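Local coordinates for protein deacylase (PDB 5THW) that probably hydrolyses N-carbamoyl-L-amino acids as a two-zinc hydrolase of the peptidase M20 family, and here holds N-(aminocarbonyl)-beta-alanine in its metal site, at residues A[102-107]-A[378-383]; A[113-118]-A[400-405]. All coordinates share one frame; numbering follows the deposited sequence.

Contact 1: residues A[102-107]-A[378-383]. With ZN (zinc ion), chain E; URP (N-(aminocarbonyl)-beta-alanine), chain G.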
# COMPACT_ATOMS: atom_id res chain seq x y z
N GLY A 102 7.70 -21.22 -29.27
CA GLY A 102 6.65 -20.41 -28.69
C GLY A 102 7.16 -19.66 -27.49
O GLY A 102 8.26 -19.88 -26.99
N SER A 103 6.32 -18.74 -27.02
CA SER A 103 6.63 -17.94 -25.86
C SER A 103 5.31 -17.55 -25.21
O SER A 103 4.37 -18.36 -25.18
CB SER A 103 7.46 -16.72 -26.26
OG SER A 103 8.30 -16.29 -25.20
N HIS A 104 5.20 -16.33 -24.70
CA HIS A 104 3.99 -15.88 -24.05
C HIS A 104 3.50 -14.59 -24.69
O HIS A 104 4.30 -13.80 -25.20
CB HIS A 104 4.20 -15.66 -22.55
CG HIS A 104 5.32 -14.72 -22.24
ND1 HIS A 104 5.12 -13.39 -21.95
CD2 HIS A 104 6.66 -14.92 -22.18
CE1 HIS A 104 6.28 -12.81 -21.72
NE2 HIS A 104 7.23 -13.72 -21.85
N ALA A 105 2.19 -14.39 -24.66
CA ALA A 105 1.61 -13.16 -25.17
C ALA A 105 1.19 -12.19 -24.08
O ALA A 105 0.80 -11.06 -24.40
CB ALA A 105 0.40 -13.48 -26.07
N ASP A 106 1.26 -12.60 -22.81
CA ASP A 106 0.92 -11.72 -21.70
C ASP A 106 2.12 -10.87 -21.30
O ASP A 106 3.27 -11.23 -21.57
CB ASP A 106 0.40 -12.53 -20.50
CG ASP A 106 1.50 -13.38 -19.85
OD1 ASP A 106 2.07 -14.28 -20.52
OD2 ASP A 106 1.77 -13.13 -18.65
N SER A 107 1.85 -9.76 -20.63
CA SER A 107 2.90 -8.78 -20.33
C SER A 107 2.82 -8.30 -18.89
O SER A 107 1.87 -8.58 -18.15
CB SER A 107 2.82 -7.57 -21.26
OG SER A 107 1.80 -6.68 -20.84
N GLY A 378 13.59 -16.24 -16.39
CA GLY A 378 13.00 -17.54 -16.59
C GLY A 378 12.12 -17.50 -17.83
O GLY A 378 11.49 -16.49 -18.14
N HIS A 379 12.10 -18.61 -18.55
CA HIS A 379 11.27 -18.71 -19.73
C HIS A 379 10.61 -20.07 -19.71
O HIS A 379 11.04 -20.98 -19.00
CB HIS A 379 12.11 -18.51 -21.01
CG HIS A 379 12.94 -17.26 -20.99
ND1 HIS A 379 12.40 -16.00 -21.15
CD2 HIS A 379 14.27 -17.08 -20.82
CE1 HIS A 379 13.37 -15.10 -21.08
NE2 HIS A 379 14.51 -15.73 -20.89
N ASP A 380 9.52 -20.19 -20.48
CA ASP A 380 8.84 -21.47 -20.61
C ASP A 380 9.79 -22.56 -21.10
O ASP A 380 9.59 -23.74 -20.80
CB ASP A 380 7.64 -21.30 -21.53
CG ASP A 380 6.64 -20.27 -20.99
OD1 ASP A 380 6.09 -20.47 -19.88
OD2 ASP A 380 6.43 -19.23 -21.66
N ALA A 381 10.83 -22.18 -21.86
CA ALA A 381 11.84 -23.14 -22.28
C ALA A 381 12.57 -23.76 -21.09
O ALA A 381 13.10 -24.87 -21.21
CB ALA A 381 12.84 -22.46 -23.22
N CYS A 382 12.62 -23.06 -19.96
CA CYS A 382 13.31 -23.61 -18.78
C CYS A 382 12.58 -24.84 -18.25
O CYS A 382 13.23 -25.78 -17.78
CB CYS A 382 13.44 -22.54 -17.69
SG CYS A 382 14.45 -21.10 -18.14
N TYR A 383 11.25 -24.83 -18.27
CA TYR A 383 10.49 -26.02 -17.88
C TYR A 383 10.41 -27.04 -19.01
O TYR A 383 10.51 -28.25 -18.75
CB TYR A 383 9.09 -25.61 -17.40
CG TYR A 383 9.09 -25.15 -15.95
CD1 TYR A 383 10.03 -25.65 -15.05
CD2 TYR A 383 8.17 -24.22 -15.49
CE1 TYR A 383 10.04 -25.25 -13.73
CE2 TYR A 383 8.17 -23.81 -14.16
CZ TYR A 383 9.11 -24.32 -13.28
OH TYR A 383 9.13 -23.94 -11.96
ZN ZN E . 9.45 -13.39 -21.42
O2 URP G . 10.58 -11.70 -18.30
C2 URP G . 10.05 -12.78 -18.47
N3 URP G . 9.21 -12.98 -19.48
N1 URP G . 10.27 -13.80 -17.64
C6 URP G . 9.40 -14.02 -16.50
C5 URP G . 10.06 -14.90 -15.44
C4 URP G . 11.17 -14.09 -14.82
O42 URP G . 12.35 -14.41 -15.08
O41 URP G . 10.86 -13.14 -14.07
O HOH W 1 9.77 -15.66 -21.15
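The two-zinc site of this M20-family hydrolase has one wall where the end of strand 99-103 meets the start of helix 380-384. Asp380 brings its OD2 to 4.1 Å from C of Ser103 and 4.3 Å from CB of His104. No hydrogen bond joins the two segments; OD1 of Asp380 is held by Ser161. The zinc ion and the ligand do the joining. NE2 of His104 binds the zinc of chain E at 2.3 Å, and URP N3 binds it at 2.0 Å. The ring is fixed from its other nitrogen, since ND1 donates to Asp106 O at 2.9 Å, almost exactly in the ring plane. The imidazole turns to the metal with CG between the backbone N and the carbonyl carbon (chi1 55°). His379 reaches the same zinc through water 1, 2.7 Å from its ND1. Gly378 holds the ligand by backbone: its N donates to URP O42 at 2.6 Å, nearly straight, and its O accepts from URP N1 at 3.0 Å. With ND1 of His104 spent as a donor, NE2 is left to bind zinc, while Gly378, holding the carboxylate and N1, probably helps to place the ureido end beside the same ion.

Contact 2: residues A[113-118]-A[400-405]; sequences RFDGIY and GISHNE. With ZN (zinc ion), chain F; ZN (zinc ion), chain E; URP (N-(aminocarbonyl)-beta-alanine), chain G.
Asp115 and His403 meet at a zinc ion, with Ser402 beside them. Both segments are loop here, apart from the first turn of helix 117-132. The carboxylate of Asp115 bridges the two metals. OD2 binds the zinc of chain F at 2.0 Å, and OD1 binds the zinc of chain E at a longer 2.4 Å. CG of Asp115 stands anti to the backbone N (chi1 -174°), which carries the carboxylate across to the 400-405 loop.

His403 reaches the zinc of chain F with NE2, at 2.1 Å. Its CB leaves the backbone away from Asp115, and the ring then comes back to the metal. OD2 of Asp115 lies at the ring edge, 3.2 Å from NE2 of His403. This is no hydrogen bond, because both atoms are ligands of one ion. Carboxylate and ring planes are 31° apart. A bridging aspartate between two zinc ions is characteristic of the co-catalytic metal site of M20 enzymes, as in related two-zinc peptidases. Glu150 completes the protein ligands of the chain F zinc, and URP O2 binds the same ion at 2.3 Å.

The second subunit probably helps to position His403, since its Asn296 O is hydrogen-bonded to ND1, the far nitrogen of the ring, and its His247 stacks on that ring.

Ser402 packs its OG 3.8 Å from OD2 of Asp115. That hydroxyl is hydrogen-bonded to Gln214 and to Glu407, which also accepts the backbone N-H groups of Phe114 and Asp115. Further from the metals, water 2 accepts from N and NE of Arg113 and donates to Glu405 O, 2.9 Å away.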
# COMPACT_ATOMS: atom_id res chain seq x y z
N ARG A 113 7.05 -4.04 -25.85
CA ARG A 113 6.44 -4.54 -27.08
C ARG A 113 7.09 -5.81 -27.61
O ARG A 113 6.63 -6.34 -28.62
CB ARG A 113 6.48 -3.45 -28.16
CG ARG A 113 5.54 -2.28 -27.90
CD ARG A 113 5.91 -1.06 -28.72
NE ARG A 113 7.31 -0.69 -28.48
CZ ARG A 113 8.21 -0.49 -29.43
NH1 ARG A 113 7.86 -0.57 -30.71
NH2 ARG A 113 9.46 -0.18 -29.09
N PHE A 114 8.16 -6.31 -26.97
CA PHE A 114 8.90 -7.46 -27.48
C PHE A 114 9.02 -8.62 -26.50
O PHE A 114 9.19 -9.75 -26.95
CB PHE A 114 10.30 -7.01 -27.92
CG PHE A 114 10.27 -5.93 -28.97
CD1 PHE A 114 10.18 -6.26 -30.32
CD2 PHE A 114 10.23 -4.59 -28.61
CE1 PHE A 114 10.11 -5.27 -31.29
CE2 PHE A 114 10.16 -3.60 -29.58
CZ PHE A 114 10.10 -3.94 -30.91
N ASP A 115 8.91 -8.37 -25.20
CA ASP A 115 8.98 -9.44 -24.21
C ASP A 115 7.87 -10.47 -24.47
O ASP A 115 6.69 -10.14 -24.45
CB ASP A 115 8.85 -8.82 -22.81
CG ASP A 115 9.04 -9.82 -21.68
OD1 ASP A 115 9.30 -11.02 -21.93
OD2 ASP A 115 8.92 -9.39 -20.51
N GLY A 116 8.27 -11.72 -24.73
CA GLY A 116 7.33 -12.79 -24.97
C GLY A 116 6.70 -12.86 -26.35
O GLY A 116 6.80 -13.88 -27.04
N ILE A 117 6.06 -11.77 -26.77
CA ILE A 117 5.31 -11.77 -28.03
C ILE A 117 6.24 -12.02 -29.22
O ILE A 117 5.82 -12.60 -30.22
CB ILE A 117 4.56 -10.43 -28.16
CG1 ILE A 117 3.68 -10.41 -29.42
CG2 ILE A 117 5.54 -9.25 -28.09
CD1 ILE A 117 2.58 -11.46 -29.40
N TYR A 118 7.51 -11.61 -29.11
CA TYR A 118 8.47 -11.84 -30.18
C TYR A 118 8.66 -13.33 -30.45
O TYR A 118 8.72 -13.75 -31.61
CB TYR A 118 9.80 -11.17 -29.81
CG TYR A 118 10.96 -11.40 -30.76
CD1 TYR A 118 12.24 -11.66 -30.26
CD2 TYR A 118 10.80 -11.35 -32.14
CE1 TYR A 118 13.31 -11.87 -31.11
CE2 TYR A 118 11.87 -11.56 -32.99
CZ TYR A 118 13.12 -11.82 -32.47
OH TYR A 118 14.19 -12.03 -33.32
N GLY A 400 19.55 -2.67 -22.90
CA GLY A 400 19.35 -3.85 -22.08
C GLY A 400 18.14 -3.83 -21.19
O GLY A 400 18.03 -4.67 -20.29
N ILE A 401 17.22 -2.90 -21.40
CA ILE A 401 16.09 -2.72 -20.49
C ILE A 401 14.89 -3.54 -20.96
O ILE A 401 14.55 -3.57 -22.16
CB ILE A 401 15.75 -1.23 -20.32
CG1 ILE A 401 14.70 -1.06 -19.22
CG2 ILE A 401 15.31 -0.60 -21.63
CD1 ILE A 401 14.83 0.22 -18.45
N SER A 402 14.25 -4.22 -20.01
CA SER A 402 12.99 -4.92 -20.21
C SER A 402 12.14 -4.72 -18.96
O SER A 402 12.63 -4.24 -17.93
CB SER A 402 13.19 -6.42 -20.49
OG SER A 402 11.97 -7.07 -20.81
N HIS A 403 10.86 -5.08 -19.06
CA HIS A 403 9.87 -4.74 -18.04
C HIS A 403 9.80 -3.23 -17.81
O HIS A 403 9.53 -2.75 -16.71
CB HIS A 403 10.11 -5.48 -16.72
CG HIS A 403 9.77 -6.94 -16.80
ND1 HIS A 403 9.95 -7.81 -15.74
CD2 HIS A 403 9.26 -7.68 -17.81
CE1 HIS A 403 9.55 -9.02 -16.10
NE2 HIS A 403 9.14 -8.97 -17.35
N ASN A 404 10.06 -2.49 -18.89
CA ASN A 404 9.88 -1.06 -18.98
C ASN A 404 9.27 -0.81 -20.35
O ASN A 404 9.55 -1.53 -21.32
CB ASN A 404 11.20 -0.28 -18.85
CG ASN A 404 10.99 1.22 -18.61
OD1 ASN A 404 10.52 1.95 -19.49
ND2 ASN A 404 11.34 1.68 -17.40
N GLU A 405 8.39 0.20 -20.42
CA GLU A 405 7.67 0.48 -21.66
C GLU A 405 8.59 0.96 -22.79
O GLU A 405 8.17 0.92 -23.96
CB GLU A 405 6.55 1.47 -21.38
CG GLU A 405 5.43 0.84 -20.55
CD GLU A 405 4.63 1.84 -19.72
OE1 GLU A 405 3.94 2.70 -20.31
OE2 GLU A 405 4.69 1.76 -18.47
ZN ZN F . 8.74 -10.47 -18.81
ZN ZN E . 9.45 -13.39 -21.42
O2 URP G . 10.58 -11.70 -18.30
C2 URP G . 10.05 -12.78 -18.47
N3 URP G . 9.21 -12.98 -19.48
N1 URP G . 10.27 -13.80 -17.64
C6 URP G . 9.40 -14.02 -16.50
C5 URP G . 10.06 -14.90 -15.44
C4 URP G . 11.17 -14.09 -14.82
O42 URP G . 12.35 -14.41 -15.08
O41 URP G . 10.86 -13.14 -14.07
O HOH W 2 8.35 -1.40 -25.67
O HOH W 3 8.71 -6.20 -20.95
O HOH W 1 9.77 -15.66 -21.15

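How the contacts relate
Both contacts are buried and lie at the two-zinc site, with centres about 12 Å apart. Contact 1 is nearer the centre of the chain and draws on a strand end and a helix start. Contact 2 is built mostly of loop and borders the second subunit. They share the zinc of chain E, the ligand and water 1. Their first segments follow closely in the chain and pack together: Ser103 CB lies 3.0 Å from Gly116 O. The chemistry differs. In contact 1 one segment binds metal and the other grips the ligand by backbone. In contact 2 both segments supply direct metal ligands, and the shared ion joins them.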